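Local coordinates for ribosomal RNA small subunit methyltransferase D (Haemophilus influenzae, PDB 2IFT), which probably methylates N2 of the guanine at position 966 of 16S rRNA in the assembled 30S particle, using S-adenosyl-L-methionine as methyl donor, at residues T80-D85 with Q111-F116; N122-D127 with W152-A157; L146-N151 with I170-W175. One frame throughout, in Å; residues are numbered along the deposited sequence.

Contact 1. Residues T80-D85 with Q111-F116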
# COMPACT_ATOMS: atom_id res chain seq x y z
N THR A 80 -4.52 -1.84 6.38
CA THR A 80 -5.54 -0.82 6.47
C THR A 80 -5.74 -0.33 5.04
O THR A 80 -4.76 -0.01 4.36
CB THR A 80 -5.07 0.34 7.35
OG1 THR A 80 -4.80 -0.15 8.66
CG2 THR A 80 -6.14 1.43 7.42
N PHE A 81 -6.99 -0.31 4.59
CA PHE A 81 -7.31 0.12 3.24
C PHE A 81 -7.96 1.51 3.27
O PHE A 81 -8.96 1.71 3.96
CB PHE A 81 -8.30 -0.84 2.57
CG PHE A 81 -7.84 -2.28 2.54
CD1 PHE A 81 -7.89 -3.07 3.69
CD2 PHE A 81 -7.42 -2.86 1.35
CE1 PHE A 81 -7.53 -4.42 3.65
CE2 PHE A 81 -7.05 -4.20 1.30
CZ PHE A 81 -7.11 -4.98 2.44
N LEU A 82 -7.38 2.45 2.53
CA LEU A 82 -7.93 3.80 2.43
C LEU A 82 -8.60 3.93 1.07
O LEU A 82 -7.98 3.72 0.02
CB LEU A 82 -6.82 4.84 2.57
CG LEU A 82 -6.69 5.43 3.98
CD1 LEU A 82 -7.93 6.26 4.31
CD2 LEU A 82 -6.51 4.31 5.00
N GLU A 83 -9.88 4.29 1.08
CA GLU A 83 -10.63 4.41 -0.17
C GLU A 83 -11.72 5.47 -0.06
O GLU A 83 -12.60 5.37 0.77
CB GLU A 83 -11.23 3.05 -0.52
CG GLU A 83 -12.02 3.04 -1.81
CD GLU A 83 -11.25 3.64 -2.97
OE1 GLU A 83 -10.15 3.13 -3.29
OE2 GLU A 83 -11.75 4.64 -3.55
N LEU A 84 -11.64 6.47 -0.94
CA LEU A 84 -12.59 7.59 -0.98
C LEU A 84 -13.96 7.19 -1.51
O LEU A 84 -14.99 7.53 -0.93
CB LEU A 84 -12.04 8.70 -1.88
CG LEU A 84 -12.49 10.14 -1.60
CD1 LEU A 84 -12.39 10.96 -2.87
CD2 LEU A 84 -13.90 10.18 -1.06
N ASP A 85 -13.97 6.48 -2.64
CA ASP A 85 -15.21 6.05 -3.27
C ASP A 85 -15.91 5.02 -2.39
O ASP A 85 -15.40 3.91 -2.19
CB ASP A 85 -14.91 5.43 -4.63
CG ASP A 85 -16.16 5.21 -5.44
OD1 ASP A 85 -17.15 4.70 -4.88
OD2 ASP A 85 -16.16 5.54 -6.64
N GLN A 111 -11.84 7.21 3.23
CA GLN A 111 -11.28 8.55 3.09
C GLN A 111 -10.20 8.54 2.03
O GLN A 111 -9.63 7.49 1.69
CB GLN A 111 -10.60 9.01 4.38
CG GLN A 111 -11.48 9.47 5.51
CD GLN A 111 -10.66 9.90 6.71
OE1 GLN A 111 -9.74 10.73 6.58
NE2 GLN A 111 -10.99 9.36 7.88
N SER A 112 -9.92 9.73 1.51
CA SER A 112 -8.85 9.89 0.55
C SER A 112 -7.61 9.96 1.42
O SER A 112 -7.63 10.60 2.48
CB SER A 112 -8.98 11.22 -0.20
OG SER A 112 -7.74 11.55 -0.81
N SER A 113 -6.53 9.31 1.00
CA SER A 113 -5.30 9.36 1.79
C SER A 113 -4.74 10.77 1.83
O SER A 113 -4.01 11.13 2.76
CB SER A 113 -4.26 8.41 1.21
OG SER A 113 -4.40 7.11 1.77
N LEU A 114 -5.08 11.58 0.84
CA LEU A 114 -4.59 12.94 0.80
C LEU A 114 -5.06 13.74 2.01
O LEU A 114 -4.39 14.67 2.44
CB LEU A 114 -5.05 13.63 -0.49
CG LEU A 114 -4.46 12.97 -1.75
CD1 LEU A 114 -5.02 13.64 -3.00
CD2 LEU A 114 -2.94 13.07 -1.72
N ASP A 115 -6.21 13.37 2.56
CA ASP A 115 -6.72 14.08 3.73
C ASP A 115 -6.51 13.27 5.00
O ASP A 115 -6.17 13.83 6.04
CB ASP A 115 -8.20 14.45 3.57
CG ASP A 115 -8.41 15.61 2.60
OD1 ASP A 115 -7.63 16.58 2.66
OD2 ASP A 115 -9.35 15.55 1.78
N PHE A 116 -6.71 11.96 4.91
CA PHE A 116 -6.52 11.09 6.07
C PHE A 116 -5.13 11.25 6.67
O PHE A 116 -4.97 11.34 7.89
CB PHE A 116 -6.74 9.62 5.65
CG PHE A 116 -6.25 8.61 6.66
CD1 PHE A 116 -5.05 7.93 6.46
CD2 PHE A 116 -7.02 8.30 7.78
CE1 PHE A 116 -4.62 6.94 7.36
CE2 PHE A 116 -6.60 7.31 8.69
CZ PHE A 116 -5.40 6.63 8.48

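Contact 2. Residues N122-D127 with W152-A157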
# COMPACT_ATOMS: atom_id res chain seq x y z
N ASN A 122 0.84 10.50 16.90
CA ASN A 122 1.71 10.47 18.08
C ASN A 122 2.66 9.31 17.99
O ASN A 122 3.74 9.35 18.56
CB ASN A 122 0.91 10.29 19.35
CG ASN A 122 -0.11 11.37 19.54
OD1 ASN A 122 0.07 12.49 19.06
ND2 ASN A 122 -1.18 11.05 20.25
N GLN A 123 2.25 8.27 17.27
CA GLN A 123 3.05 7.06 17.13
C GLN A 123 2.93 6.53 15.70
O GLN A 123 1.86 6.58 15.11
CB GLN A 123 2.51 6.02 18.12
CG GLN A 123 3.39 4.82 18.34
CD GLN A 123 2.91 4.00 19.51
OE1 GLN A 123 2.78 4.51 20.64
NE2 GLN A 123 2.63 2.72 19.27
N PRO A 124 4.04 6.03 15.13
CA PRO A 124 4.00 5.51 13.75
C PRO A 124 3.00 4.36 13.64
O PRO A 124 2.71 3.69 14.62
CB PRO A 124 5.44 5.04 13.52
CG PRO A 124 6.24 5.93 14.42
CD PRO A 124 5.41 5.96 15.67
N HIS A 125 2.46 4.14 12.45
CA HIS A 125 1.49 3.05 12.28
C HIS A 125 1.89 2.01 11.25
O HIS A 125 1.47 0.86 11.34
CB HIS A 125 0.12 3.58 11.84
CG HIS A 125 -0.55 4.49 12.83
ND1 HIS A 125 -1.90 4.76 12.78
CD2 HIS A 125 -0.06 5.21 13.86
CE1 HIS A 125 -2.21 5.61 13.75
NE2 HIS A 125 -1.11 5.90 14.41
N PHE A 126 2.70 2.39 10.27
CA PHE A 126 3.01 1.45 9.21
C PHE A 126 4.43 0.99 8.91
O PHE A 126 5.37 1.79 8.88
CB PHE A 126 2.38 2.00 7.92
CG PHE A 126 0.96 2.45 8.09
CD1 PHE A 126 0.63 3.79 8.00
CD2 PHE A 126 -0.05 1.52 8.34
CE1 PHE A 126 -0.70 4.22 8.16
CE2 PHE A 126 -1.38 1.94 8.51
CZ PHE A 126 -1.71 3.29 8.42
N ASP A 127 4.54 -0.32 8.69
CA ASP A 127 5.79 -1.00 8.35
C ASP A 127 5.88 -1.06 6.83
O ASP A 127 6.98 -1.10 6.26
CB ASP A 127 5.79 -2.44 8.88
CG ASP A 127 5.84 -2.51 10.38
OD1 ASP A 127 6.93 -2.27 10.95
OD2 ASP A 127 4.79 -2.79 11.01
N TRP A 152 3.92 8.92 10.28
CA TRP A 152 3.14 7.72 9.98
C TRP A 152 3.97 6.46 9.86
O TRP A 152 3.48 5.36 10.14
CB TRP A 152 2.39 7.89 8.66
CG TRP A 152 1.26 8.82 8.73
CD1 TRP A 152 1.25 10.12 8.35
CD2 TRP A 152 -0.05 8.53 9.23
NE1 TRP A 152 0.02 10.68 8.59
CE2 TRP A 152 -0.80 9.72 9.13
CE3 TRP A 152 -0.66 7.38 9.76
CZ2 TRP A 152 -2.14 9.80 9.54
CZ3 TRP A 152 -2.00 7.46 10.17
CH2 TRP A 152 -2.72 8.66 10.06
N LEU A 153 5.21 6.64 9.43
CA LEU A 153 6.11 5.53 9.19
C LEU A 153 6.96 5.07 10.33
O LEU A 153 7.58 5.86 11.03
CB LEU A 153 7.01 5.85 8.01
CG LEU A 153 6.22 6.13 6.73
CD1 LEU A 153 7.19 6.57 5.67
CD2 LEU A 153 5.44 4.90 6.29
N LYS A 154 7.01 3.76 10.47
CA LYS A 154 7.81 3.14 11.49
C LYS A 154 9.20 2.98 10.88
O LYS A 154 9.34 2.92 9.65
CB LYS A 154 7.19 1.81 11.86
CG LYS A 154 5.76 2.01 12.33
CD LYS A 154 5.08 0.71 12.66
CE LYS A 154 5.98 -0.17 13.49
NZ LYS A 154 5.16 -1.19 14.17
N PRO A 155 10.23 2.92 11.72
CA PRO A 155 11.58 2.77 11.19
C PRO A 155 11.74 1.60 10.22
O PRO A 155 11.19 0.51 10.43
CB PRO A 155 12.44 2.63 12.46
CG PRO A 155 11.47 2.06 13.49
CD PRO A 155 10.22 2.86 13.19
N ASN A 156 12.46 1.84 9.13
CA ASN A 156 12.72 0.82 8.12
C ASN A 156 11.52 0.42 7.30
O ASN A 156 11.56 -0.60 6.62
CB ASN A 156 13.32 -0.42 8.78
CG ASN A 156 14.57 -0.11 9.55
OD1 ASN A 156 15.44 0.63 9.06
ND2 ASN A 156 14.69 -0.66 10.76
N ALA A 157 10.45 1.21 7.36
CA ALA A 157 9.26 0.91 6.58
C ALA A 157 9.63 1.00 5.11
O ALA A 157 10.48 1.81 4.73
CB ALA A 157 8.16 1.92 6.89
O HOH W 1 9.24 -1.06 9.68

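Contact 3. Residues L146-N151 with I170-W175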
# COMPACT_ATOMS: atom_id res chain seq x y z
N LEU A 146 3.13 13.85 3.20
CA LEU A 146 2.34 13.67 4.42
C LEU A 146 2.82 12.51 5.29
O LEU A 146 2.88 12.63 6.51
CB LEU A 146 0.87 13.49 4.04
CG LEU A 146 0.26 14.70 3.31
CD1 LEU A 146 -1.12 14.34 2.77
CD2 LEU A 146 0.18 15.90 4.26
N LEU A 147 3.16 11.38 4.67
CA LEU A 147 3.67 10.24 5.43
C LEU A 147 4.83 10.71 6.29
O LEU A 147 4.88 10.45 7.49
CB LEU A 147 4.15 9.13 4.50
CG LEU A 147 3.09 8.24 3.85
CD1 LEU A 147 3.74 7.33 2.84
CD2 LEU A 147 2.37 7.43 4.93
N CYS A 148 5.77 11.42 5.66
CA CYS A 148 6.96 11.94 6.35
C CYS A 148 6.63 13.02 7.36
O CYS A 148 7.10 13.00 8.50
CB CYS A 148 7.95 12.52 5.35
SG CYS A 148 9.09 11.32 4.64
N GLU A 149 5.83 13.99 6.93
CA GLU A 149 5.45 15.11 7.76
C GLU A 149 4.72 14.72 9.03
O GLU A 149 5.01 15.23 10.09
CB GLU A 149 4.56 16.05 6.96
CG GLU A 149 5.01 17.49 6.97
CD GLU A 149 4.51 18.24 5.74
OE1 GLU A 149 3.27 18.35 5.56
OE2 GLU A 149 5.36 18.70 4.94
N ASN A 150 3.78 13.78 8.92
CA ASN A 150 2.98 13.43 10.07
C ASN A 150 3.25 12.15 10.85
O ASN A 150 2.33 11.55 11.40
CB ASN A 150 1.50 13.55 9.69
CG ASN A 150 1.14 14.96 9.22
OD1 ASN A 150 1.41 15.94 9.92
ND2 ASN A 150 0.55 15.06 8.04
N ASN A 151 4.51 11.74 10.91
CA ASN A 151 4.91 10.61 11.74
C ASN A 151 4.11 9.32 11.53
O ASN A 151 3.68 8.70 12.49
CB ASN A 151 4.79 11.08 13.20
CG ASN A 151 5.54 10.20 14.18
OD1 ASN A 151 6.65 9.75 13.91
ND2 ASN A 151 4.95 9.97 15.35
N ILE A 170 11.56 12.73 -6.30
CA ILE A 170 12.77 12.99 -5.56
C ILE A 170 12.62 12.30 -4.22
O ILE A 170 11.56 12.31 -3.59
CB ILE A 170 13.03 14.50 -5.35
CG1 ILE A 170 13.75 15.08 -6.58
CG2 ILE A 170 13.92 14.72 -4.12
CD1 ILE A 170 13.02 14.87 -7.90
N THR A 171 13.71 11.69 -3.80
CA THR A 171 13.77 10.94 -2.56
C THR A 171 13.73 11.83 -1.32
O THR A 171 14.65 12.61 -1.09
CB THR A 171 15.06 10.10 -2.56
OG1 THR A 171 15.13 9.35 -3.77
CG2 THR A 171 15.12 9.17 -1.37
N PRO A 172 12.65 11.73 -0.53
CA PRO A 172 12.56 12.54 0.69
C PRO A 172 13.94 12.25 1.26
O PRO A 172 14.43 11.14 1.09
CB PRO A 172 11.47 11.83 1.50
CG PRO A 172 10.57 11.29 0.44
CD PRO A 172 11.59 10.72 -0.56
N GLU A 173 14.59 13.19 1.93
CA GLU A 173 15.94 12.90 2.40
C GLU A 173 16.15 11.86 3.50
O GLU A 173 17.28 11.41 3.69
CB GLU A 173 16.62 14.18 2.81
CG GLU A 173 15.94 14.91 3.90
CD GLU A 173 16.89 15.86 4.54
OE1 GLU A 173 17.40 16.74 3.81
OE2 GLU A 173 17.16 15.71 5.75
N ASN A 174 15.11 11.48 4.23
CA ASN A 174 15.26 10.48 5.29
C ASN A 174 14.91 9.11 4.70
O ASN A 174 14.71 8.11 5.41
CB ASN A 174 14.34 10.83 6.46
CG ASN A 174 12.95 11.21 5.99
OD1 ASN A 174 12.79 11.76 4.89
ND2 ASN A 174 11.94 10.95 6.82
N TRP A 175 14.84 9.07 3.37
CA TRP A 175 14.51 7.84 2.65
C TRP A 175 15.64 7.41 1.72
O TRP A 175 16.49 8.22 1.34
CB TRP A 175 13.24 8.04 1.81
CG TRP A 175 11.96 8.08 2.60
CD1 TRP A 175 11.83 8.32 3.94
CD2 TRP A 175 10.63 7.96 2.08
NE1 TRP A 175 10.51 8.37 4.28
CE2 TRP A 175 9.74 8.15 3.17
CE3 TRP A 175 10.10 7.72 0.80
CZ2 TRP A 175 8.35 8.11 3.01
CZ3 TRP A 175 8.71 7.68 0.65
CH2 TRP A 175 7.85 7.87 1.75

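Contact 1. Residues T80-D85 with Q111-F116
L82 meets F116 with a methyl group over the ring. CD1 of L82 stands 4.1 Å from the centroid of the F116 ring, 26° off its normal, which makes a CH-pi contact. The two side chains cross at about a right angle. The second methyl, CD2, lies over the same ring nearer its rim, 4.0 Å from F116 CE1. F116 turns CG anti to its backbone N (chi1 166°), and this brings the ring over the leucine. OE1 of Q111 sits at the edge of that ring, in its plane. Q111 also touches L82 itself, with CB 3.8 Å from L82 CD1. From the helix start, S113 OG approaches to 3.4 Å from L82 CB; S113 OG itself is hydrogen-bonded to G60 O.

L82 closes strand 78-82 of the Rossmann-like sheet of a class I AdoMet-dependent methyltransferase. E83 follows directly, where many members of this superfamily carry an acidic residue for the cofactor ribose. Here its OE1 takes the N-H of G63, and its OE2 accepts from D85 N through the anti lone pair. G60 and G63 belong to the glycine-rich segment after strand 56-59, as in the cofactor-binding loop of class I methyltransferases.

Beyond L82 the chains still run close, but their polar atoms do not pair: E83 O is 3.2 Å from Q111 N, but the geometry is too bent for a hydrogen bond. Further out, L84 lays CG against S112 CB at 3.9 Å. S112 is the N-cap of helix 113-116. Its OG accepts from L114 N at 3.1 Å, and its carbonyl O accepts from both D115 N and F116 N.

Contact 2. Residues N122-D127 with W152-A157
W152 O receives two consecutive N-H groups, those of H125 and F126. F126 N lies 3.1 Å from W152 O, nearly in line with the carbonyl bond. H125 N is 2.8 Å from W152 O and stands above the carbonyl plane. This end is tightly packed. W152 turns an edge toward the face of H125, planes at 72°. F126 lies beside W152, pointing the same way, rim to rim with planes at only 13°, and F126 CE1 comes within 3.5 Å of W152 CE3. W152 NE1 donates a hydrogen bond to L117 O.

The other end is looser, held by a long salt bridge and a water. K154 bends at chi3 (46°), which carries its amine back toward D127. D127 OD2 is 3.6 Å from K154 NZ; the same oxygen accepts from E56 N. A water donates to D127 OD1 and to P155 O, within the type II turn K154-A157.

Between the two ends, P124 CB presses on K154 CG at 3.3 Å, tighter than usual. K154 N donates to F126 O at 3.0 Å, and F126 pairs with L153 in a parallel bridge. Parallel neighbours joined through helix 139-149 form a beta-alpha-beta crossover, the repeating element of the Rossmann-like methyltransferase sheet.

Contact 3. Residues L146-N151 with I170-W175
C148 SG comes obliquely onto the indole of W175, 3.9 Å from the centroid of the five-membered ring and 43° off its normal. This is a sulfur-aromatic contact. The nearest ring atom is W175 NE1, at 3.3 Å from C148 SG. P172 lies over that same face, with P172 CG 3.6 Å above the plane of the W175 ring and offset toward the rim. At the edge, near the ring plane, L147 CD1 touches W175 CH2 at 4.3 Å. The ring of Y191, from strand 186-193, also meets W175, with planes at about 50°.

The contact joins the end of helix 139-149 to the loop that leads into strand 175-183. That strand is the outermost of the C-terminal antiparallel pair in the 3-2-1-4-5-7-6 sheet of class I methyltransferases. P172 to W175 form a type I turn, closed by W175 N bonding to P172 O.

The N174 amide also reaches the sulfur. CG of N174 sits between the backbone N and the carbonyl carbon (chi1 45°), and this brings the amide to the cysteine. N174 ND2 donates a weak bond to C148 SG at 3.6 Å. P172 adds an apolar touch, with CB 4.0 Å from C148 SG. L153 and I144 also pack on W175.

From the N terminus, contact 1 comes first. It closes a loop that holds helix 86-98 and the edge strand 106-109, joins strand 78-82 to helix 113-116, and is complete before contact 2 opens. The chain then passes from helix 113-116 through the loop 122-125, where contact 2 begins, into strand 126-131. Contacts 2 and 3 cross: 146-151 lies inside the loop of contact 2, while 170-175 lies beyond it. Contact 2 spans helix 139-149, and contact 3 ties the end of that helix to the loop before strand 175-183. The contacts also touch. F116 of contact 1 meets W152 of contact 2, L114 packs on L146, and L153 packs on W175.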